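Long-range contact in putative O-GlcNAcase nagJ (Clostridium perfringens, PDB 6PV5), which belongs to glycoside hydrolase family 84 and probably acts as a hexosaminidase, this chain holding the catalytic barrel and flanking domains: residues 227-239 against 260-272. Sequence-based numbering, arbitrary orientation.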
loop_
_atom_site.group_PDB
_atom_site.type_symbol
_atom_site.label_atom_id
_atom_site.label_comp_id
_atom_site.label_asym_id
_atom_site.label_seq_id
_atom_site.Cartn_x
_atom_site.Cartn_y
_atom_site.Cartn_z
ATOM N N ASP A 227 4.068 6.644 20.113
ATOM C CA ASP A 227 5.202 7.543 20.295
ATOM C C ASP A 227 4.732 8.877 20.889
ATOM O O ASP A 227 4.189 9.728 20.186
ATOM C CB ASP A 227 6.041 7.729 19.024
ATOM C CG ASP A 227 7.203 8.697 19.233
ATOM O OD1 ASP A 227 7.247 9.324 20.324
ATOM O OD2 ASP A 227 8.070 8.801 18.329
ATOM N N PRO A 228 4.998 9.146 22.188
ATOM C CA PRO A 228 4.413 10.305 22.863
ATOM C C PRO A 228 4.825 11.680 22.330
ATOM O O PRO A 228 4.101 12.642 22.549
ATOM C CB PRO A 228 4.819 10.100 24.336
ATOM C CG PRO A 228 6.107 9.307 24.250
ATOM C CD PRO A 228 5.915 8.385 23.060
ATOM N N TYR A 229 5.955 11.755 21.612
ATOM C CA TYR A 229 6.506 13.001 21.104
ATOM C C TYR A 229 5.785 13.430 19.829
ATOM O O TYR A 229 6.049 14.497 19.268
ATOM C CB TYR A 229 8.019 12.872 20.886
ATOM C CG TYR A 229 8.750 12.687 22.189
ATOM C CD1 TYR A 229 9.050 11.418 22.664
ATOM C CD2 TYR A 229 9.054 13.775 22.995
ATOM C CE1 TYR A 229 9.673 11.235 23.889
ATOM C CE2 TYR A 229 9.677 13.609 24.222
ATOM C CZ TYR A 229 9.986 12.335 24.669
ATOM O OH TYR A 229 10.611 12.162 25.870
ATOM N N HIS A 230 4.880 12.576 19.350
ATOM C CA HIS A 230 4.061 13.000 18.237
ATOM C C HIS A 230 2.749 13.558 18.790
ATOM O O HIS A 230 2.043 14.243 18.062
ATOM C CB HIS A 230 3.946 11.881 17.183
ATOM C CG HIS A 230 2.572 11.308 17.130
ATOM N ND1 HIS A 230 2.015 10.629 18.202
ATOM C CD2 HIS A 230 1.610 11.393 16.187
ATOM C CE1 HIS A 230 0.776 10.292 17.907
ATOM N NE2 HIS A 230 0.508 10.749 16.678
ATOM N N ARG A 231 2.449 13.295 20.078
ATOM C CA ARG A 231 1.112 13.518 20.622
ATOM C C ARG A 231 1.113 14.027 22.067
ATOM O O ARG A 231 0.856 15.205 22.302
ATOM C CB ARG A 231 0.245 12.257 20.525
ATOM C CG ARG A 231 -1.228 12.496 20.834
ATOM C CD ARG A 231 -2.082 11.239 20.863
ATOM N NE ARG A 231 -3.412 11.602 21.337
ATOM C CZ ARG A 231 -3.859 11.440 22.582
ATOM N NH1 ARG A 231 -5.085 11.824 22.907
ATOM N NH2 ARG A 231 -3.084 10.894 23.501
ATOM N N GLU A 232 1.259 13.123 23.049
ATOM C CA GLU A 232 1.142 13.518 24.449
ATOM C C GLU A 232 2.191 14.583 24.764
ATOM O O GLU A 232 1.900 15.570 25.437
ATOM C CB GLU A 232 1.353 12.344 25.406
ATOM C CG GLU A 232 0.079 11.601 25.768
ATOM C CD GLU A 232 -0.186 10.346 24.947
ATOM O OE1 GLU A 232 0.410 10.204 23.849
ATOM O OE2 GLU A 232 -0.991 9.509 25.410
ATOM N N LYS A 233 3.409 14.366 24.263
ATOM C CA LYS A 233 4.510 15.287 24.475
ATOM C C LYS A 233 4.856 16.008 23.174
ATOM O O LYS A 233 6.031 16.108 22.831
ATOM C CB LYS A 233 5.753 14.487 24.876
ATOM C CG LYS A 233 5.655 13.684 26.165
ATOM C CD LYS A 233 6.992 13.065 26.545
ATOM C CE LYS A 233 6.877 11.992 27.606
ATOM N NZ LYS A 233 6.555 12.549 28.941
ATOM N N TRP A 234 3.848 16.495 22.433
ATOM C CA TRP A 234 4.116 17.118 21.137
ATOM C C TRP A 234 4.987 18.367 21.268
ATOM O O TRP A 234 5.699 18.711 20.332
ATOM C CB TRP A 234 2.833 17.456 20.375
ATOM C CG TRP A 234 1.952 18.436 21.078
ATOM C CD1 TRP A 234 0.999 18.147 22.007
ATOM C CD2 TRP A 234 1.930 19.868 20.912
ATOM N NE1 TRP A 234 0.369 19.292 22.415
ATOM C CE2 TRP A 234 0.918 20.365 21.757
ATOM C CE3 TRP A 234 2.663 20.775 20.136
ATOM C CZ2 TRP A 234 0.623 21.725 21.857
ATOM C CZ3 TRP A 234 2.356 22.119 20.217
ATOM C CH2 TRP A 234 1.356 22.587 21.074
ATOM N N ARG A 235 4.899 19.053 22.409
ATOM C CA ARG A 235 5.687 20.261 22.618
ATOM C C ARG A 235 7.176 19.937 22.747
ATOM O O ARG A 235 8.012 20.759 22.380
ATOM C CB ARG A 235 5.196 21.006 23.859
ATOM C CG ARG A 235 3.810 21.607 23.699
ATOM C CD ARG A 235 3.304 21.868 25.097
ATOM N NE ARG A 235 1.947 22.397 25.138
ATOM C CZ ARG A 235 0.849 21.659 25.268
ATOM N NH1 ARG A 235 0.937 20.341 25.364
ATOM N NH2 ARG A 235 -0.335 22.242 25.308
ATOM N N GLU A 236 7.499 18.729 23.235
ATOM C CA GLU A 236 8.855 18.398 23.646
ATOM C C GLU A 236 9.672 17.893 22.461
ATOM O O GLU A 236 9.212 17.069 21.677
ATOM C CB GLU A 236 8.851 17.397 24.802
ATOM C CG GLU A 236 7.954 17.801 25.961
ATOM C CD GLU A 236 7.984 16.867 27.167
ATOM O OE1 GLU A 236 8.963 16.071 27.293
ATOM O OE2 GLU A 236 7.026 16.922 27.980
ATOM N N PRO A 237 10.920 18.378 22.286
ATOM C CA PRO A 237 11.798 17.867 21.230
ATOM C C PRO A 237 12.184 16.413 21.502
ATOM O O PRO A 237 11.988 15.924 22.616
ATOM C CB PRO A 237 13.022 18.795 21.322
ATOM C CG PRO A 237 13.005 19.307 22.747
ATOM C CD PRO A 237 11.535 19.456 23.074
ATOM N N TYR A 238 12.720 15.723 20.485
ATOM C CA TYR A 238 13.164 14.353 20.701
ATOM C C TYR A 238 14.399 14.328 21.600
ATOM O O TYR A 238 15.392 14.997 21.308
ATOM C CB TYR A 238 13.402 13.595 19.392
ATOM C CG TYR A 238 12.163 12.923 18.850
ATOM C CD1 TYR A 238 11.621 11.794 19.455
ATOM C CD2 TYR A 238 11.508 13.444 17.744
ATOM C CE1 TYR A 238 10.472 11.192 18.960
ATOM C CE2 TYR A 238 10.366 12.851 17.234
ATOM C CZ TYR A 238 9.843 11.727 17.847
ATOM O OH TYR A 238 8.709 11.178 17.329
ATOM N N PRO A 239 14.359 13.551 22.710
ATOM C CA PRO A 239 15.523 13.350 23.580
ATOM C C PRO A 239 16.787 12.967 22.814
ATOM O O PRO A 239 16.735 12.664 21.624
ATOM C CB PRO A 239 15.099 12.161 24.455
ATOM C CG PRO A 239 13.590 12.269 24.534
ATOM C CD PRO A 239 13.166 12.835 23.196
ATOM N N PHE A 260 9.798 11.635 4.219
ATOM C CA PHE A 260 9.505 11.381 5.607
ATOM C C PHE A 260 8.601 12.504 6.085
ATOM O O PHE A 260 9.039 13.652 6.192
ATOM C CB PHE A 260 10.788 11.311 6.443
ATOM C CG PHE A 260 10.559 10.874 7.864
ATOM C CD1 PHE A 260 10.208 11.780 8.842
ATOM C CD2 PHE A 260 10.724 9.550 8.230
ATOM C CE1 PHE A 260 10.012 11.371 10.151
ATOM C CE2 PHE A 260 10.513 9.134 9.533
ATOM C CZ PHE A 260 10.177 10.047 10.500
ATOM N N VAL A 261 7.345 12.153 6.375
ATOM C CA VAL A 261 6.364 13.114 6.854
ATOM C C VAL A 261 6.210 12.938 8.359
ATOM O O VAL A 261 5.810 11.872 8.826
ATOM C CB VAL A 261 5.015 12.962 6.115
ATOM C CG1 VAL A 261 4.019 14.025 6.548
ATOM C CG2 VAL A 261 5.192 12.976 4.603
ATOM N N PHE A 262 6.505 13.986 9.125
ATOM C CA PHE A 262 6.303 13.900 10.560
ATOM C C PHE A 262 4.930 14.442 10.932
ATOM O O PHE A 262 4.607 15.596 10.626
ATOM C CB PHE A 262 7.396 14.656 11.324
ATOM C CG PHE A 262 7.343 14.386 12.807
ATOM C CD1 PHE A 262 8.128 13.388 13.373
ATOM C CD2 PHE A 262 6.463 15.068 13.621
ATOM C CE1 PHE A 262 8.065 13.106 14.728
ATOM C CE2 PHE A 262 6.416 14.800 14.983
ATOM C CZ PHE A 262 7.206 13.808 15.534
ATOM N N ALA A 263 4.155 13.622 11.658
ATOM C CA ALA A 263 2.803 13.977 12.049
ATOM C C ALA A 263 2.776 14.397 13.512
ATOM O O ALA A 263 3.359 13.724 14.360
ATOM C CB ALA A 263 1.845 12.825 11.795
ATOM N N ILE A 264 2.043 15.485 13.788
ATOM C CA ILE A 264 1.844 16.035 15.118
ATOM C C ILE A 264 0.348 16.010 15.433
ATOM O O ILE A 264 -0.452 16.465 14.620
ATOM C CB ILE A 264 2.382 17.484 15.169
ATOM C CG1 ILE A 264 3.825 17.562 14.671
ATOM C CG2 ILE A 264 2.259 18.039 16.576
ATOM C CD1 ILE A 264 4.318 18.966 14.411
ATOM N N SER A 265 -0.019 15.508 16.622
ATOM C CA SER A 265 -1.403 15.482 17.065
ATOM C C SER A 265 -1.530 16.268 18.358
ATOM O O SER A 265 -1.548 15.680 19.433
ATOM C CB SER A 265 -1.948 14.075 17.259
ATOM O OG SER A 265 -1.704 13.274 16.121
ATOM N N PRO A 266 -1.634 17.612 18.288
ATOM C CA PRO A 266 -1.631 18.445 19.494
ATOM C C PRO A 266 -3.009 18.570 20.126
ATOM O O PRO A 266 -3.161 19.170 21.190
ATOM C CB PRO A 266 -1.271 19.820 18.920
ATOM C CG PRO A 266 -1.869 19.819 17.531
ATOM C CD PRO A 266 -1.684 18.394 17.036
ATOM N N GLY A 267 -4.002 17.990 19.447
ATOM C CA GLY A 267 -5.409 18.263 19.699
ATOM C C GLY A 267 -5.874 17.958 21.122
ATOM O O GLY A 267 -6.838 18.560 21.576
ATOM N N LEU A 268 -5.212 17.028 21.817
ATOM C CA LEU A 268 -5.674 16.624 23.139
ATOM C C LEU A 268 -5.605 17.758 24.169
ATOM O O LEU A 268 -6.424 17.778 25.084
ATOM C CB LEU A 268 -5.011 15.315 23.605
ATOM C CG LEU A 268 -3.600 15.295 24.218
ATOM C CD1 LEU A 268 -2.573 16.187 23.529
ATOM C CD2 LEU A 268 -3.596 15.447 25.731
ATOM N N ASP A 269 -4.665 18.710 24.027
ATOM C CA ASP A 269 -4.550 19.730 25.065
ATOM C C ASP A 269 -4.202 21.123 24.530
ATOM O O ASP A 269 -4.168 22.072 25.315
ATOM C CB ASP A 269 -3.598 19.289 26.181
ATOM C CG ASP A 269 -2.131 19.273 25.784
ATOM O OD1 ASP A 269 -1.814 19.579 24.605
ATOM O OD2 ASP A 269 -1.311 18.984 26.666
ATOM N N ILE A 270 -3.947 21.253 23.219
ATOM C CA ILE A 270 -3.548 22.528 22.643
ATOM C C ILE A 270 -4.542 23.617 23.052
ATOM O O ILE A 270 -5.740 23.370 23.209
ATOM C CB ILE A 270 -3.337 22.441 21.116
ATOM C CG1 ILE A 270 -2.631 23.684 20.567
ATOM C CG2 ILE A 270 -4.645 22.157 20.388
ATOM C CD1 ILE A 270 -2.023 23.514 19.192
ATOM N N LYS A 271 -4.009 24.823 23.276
ATOM C CA LYS A 271 -4.813 25.993 23.578
ATOM C C LYS A 271 -4.814 26.926 22.365
ATOM O O LYS A 271 -3.846 26.997 21.606
ATOM C CB LYS A 271 -4.355 26.628 24.898
ATOM C CG LYS A 271 -4.962 26.044 26.172
ATOM C CD LYS A 271 -6.465 26.271 26.261
ATOM C CE LYS A 271 -7.023 26.210 27.668
ATOM N NZ LYS A 271 -6.820 24.880 28.290
ATOM N N PHE A 272 -5.940 27.606 22.162
ATOM C CA PHE A 272 -6.114 28.483 21.019
ATOM C C PHE A 272 -6.230 29.921 21.519
ATOM O O PHE A 272 -5.805 30.855 20.843
ATOM C CB PHE A 272 -7.368 28.086 20.236
ATOM C CG PHE A 272 -7.405 26.670 19.712
ATOM C CD1 PHE A 272 -6.706 26.306 18.568
ATOM C CD2 PHE A 272 -8.177 25.700 20.340
ATOM C CE1 PHE A 272 -6.765 25.006 18.079
ATOM C CE2 PHE A 272 -8.245 24.403 19.845
ATOM C CZ PHE A 272 -7.530 24.056 18.724
#
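Asp269 OD1 is gripped by two neighbouring side chains. Trp234 NE1 donates to it at 3.1 Å, almost in the indole plane and nearly straight (174°), meeting the syn lone pair of OD1. Arg235 brings its NH1 in beside the indole N-H and makes a salt bridge to Asp269 OD2 at 2.9 Å; NH1 and NH2 also reach OD1, but all these bonds are bent and weak, with the guanidinium turned steeply against the carboxylate. The same arginine also pairs through NE with Asp280 of helix 274-294, a second carboxylate that should help to fix its rotation.

Trp234 is packed on both faces. Pro266 CB sits over one, 3.7 Å from the centroid of the five-membered ring, a CH-pi contact; Arg235 CG lies over the other toward its rim, and Trp234 CZ2 sits over the centre of the guanidinium, the two planes inclined rather than stacked. With CG between the backbone N and carbonyl carbon (chi1 62°), the indole is swung across the proline, and its far end CH2 reaches Ile270 CD1 at 4.0 Å.

All this takes place where strands 219-222 and 259-264 of the parallel (beta/alpha)8 barrel run out into loops, at the end of the barrel that carries Asp305, the predicted proton donor, about 7 Å from the Arg231 side chain. There the backbones are tied by Ser265 N to His230 O, a straight bond of 2.8 Å. Leu268 lies over one face of the Arg231 guanidinium. Deeper along the strand, Tyr238 and Phe262 meet rim to rim with planes at 84°, and Tyr238 OH, 3.3 Å from Phe262 CE1, hydrogen-bonds Asp227 OD2.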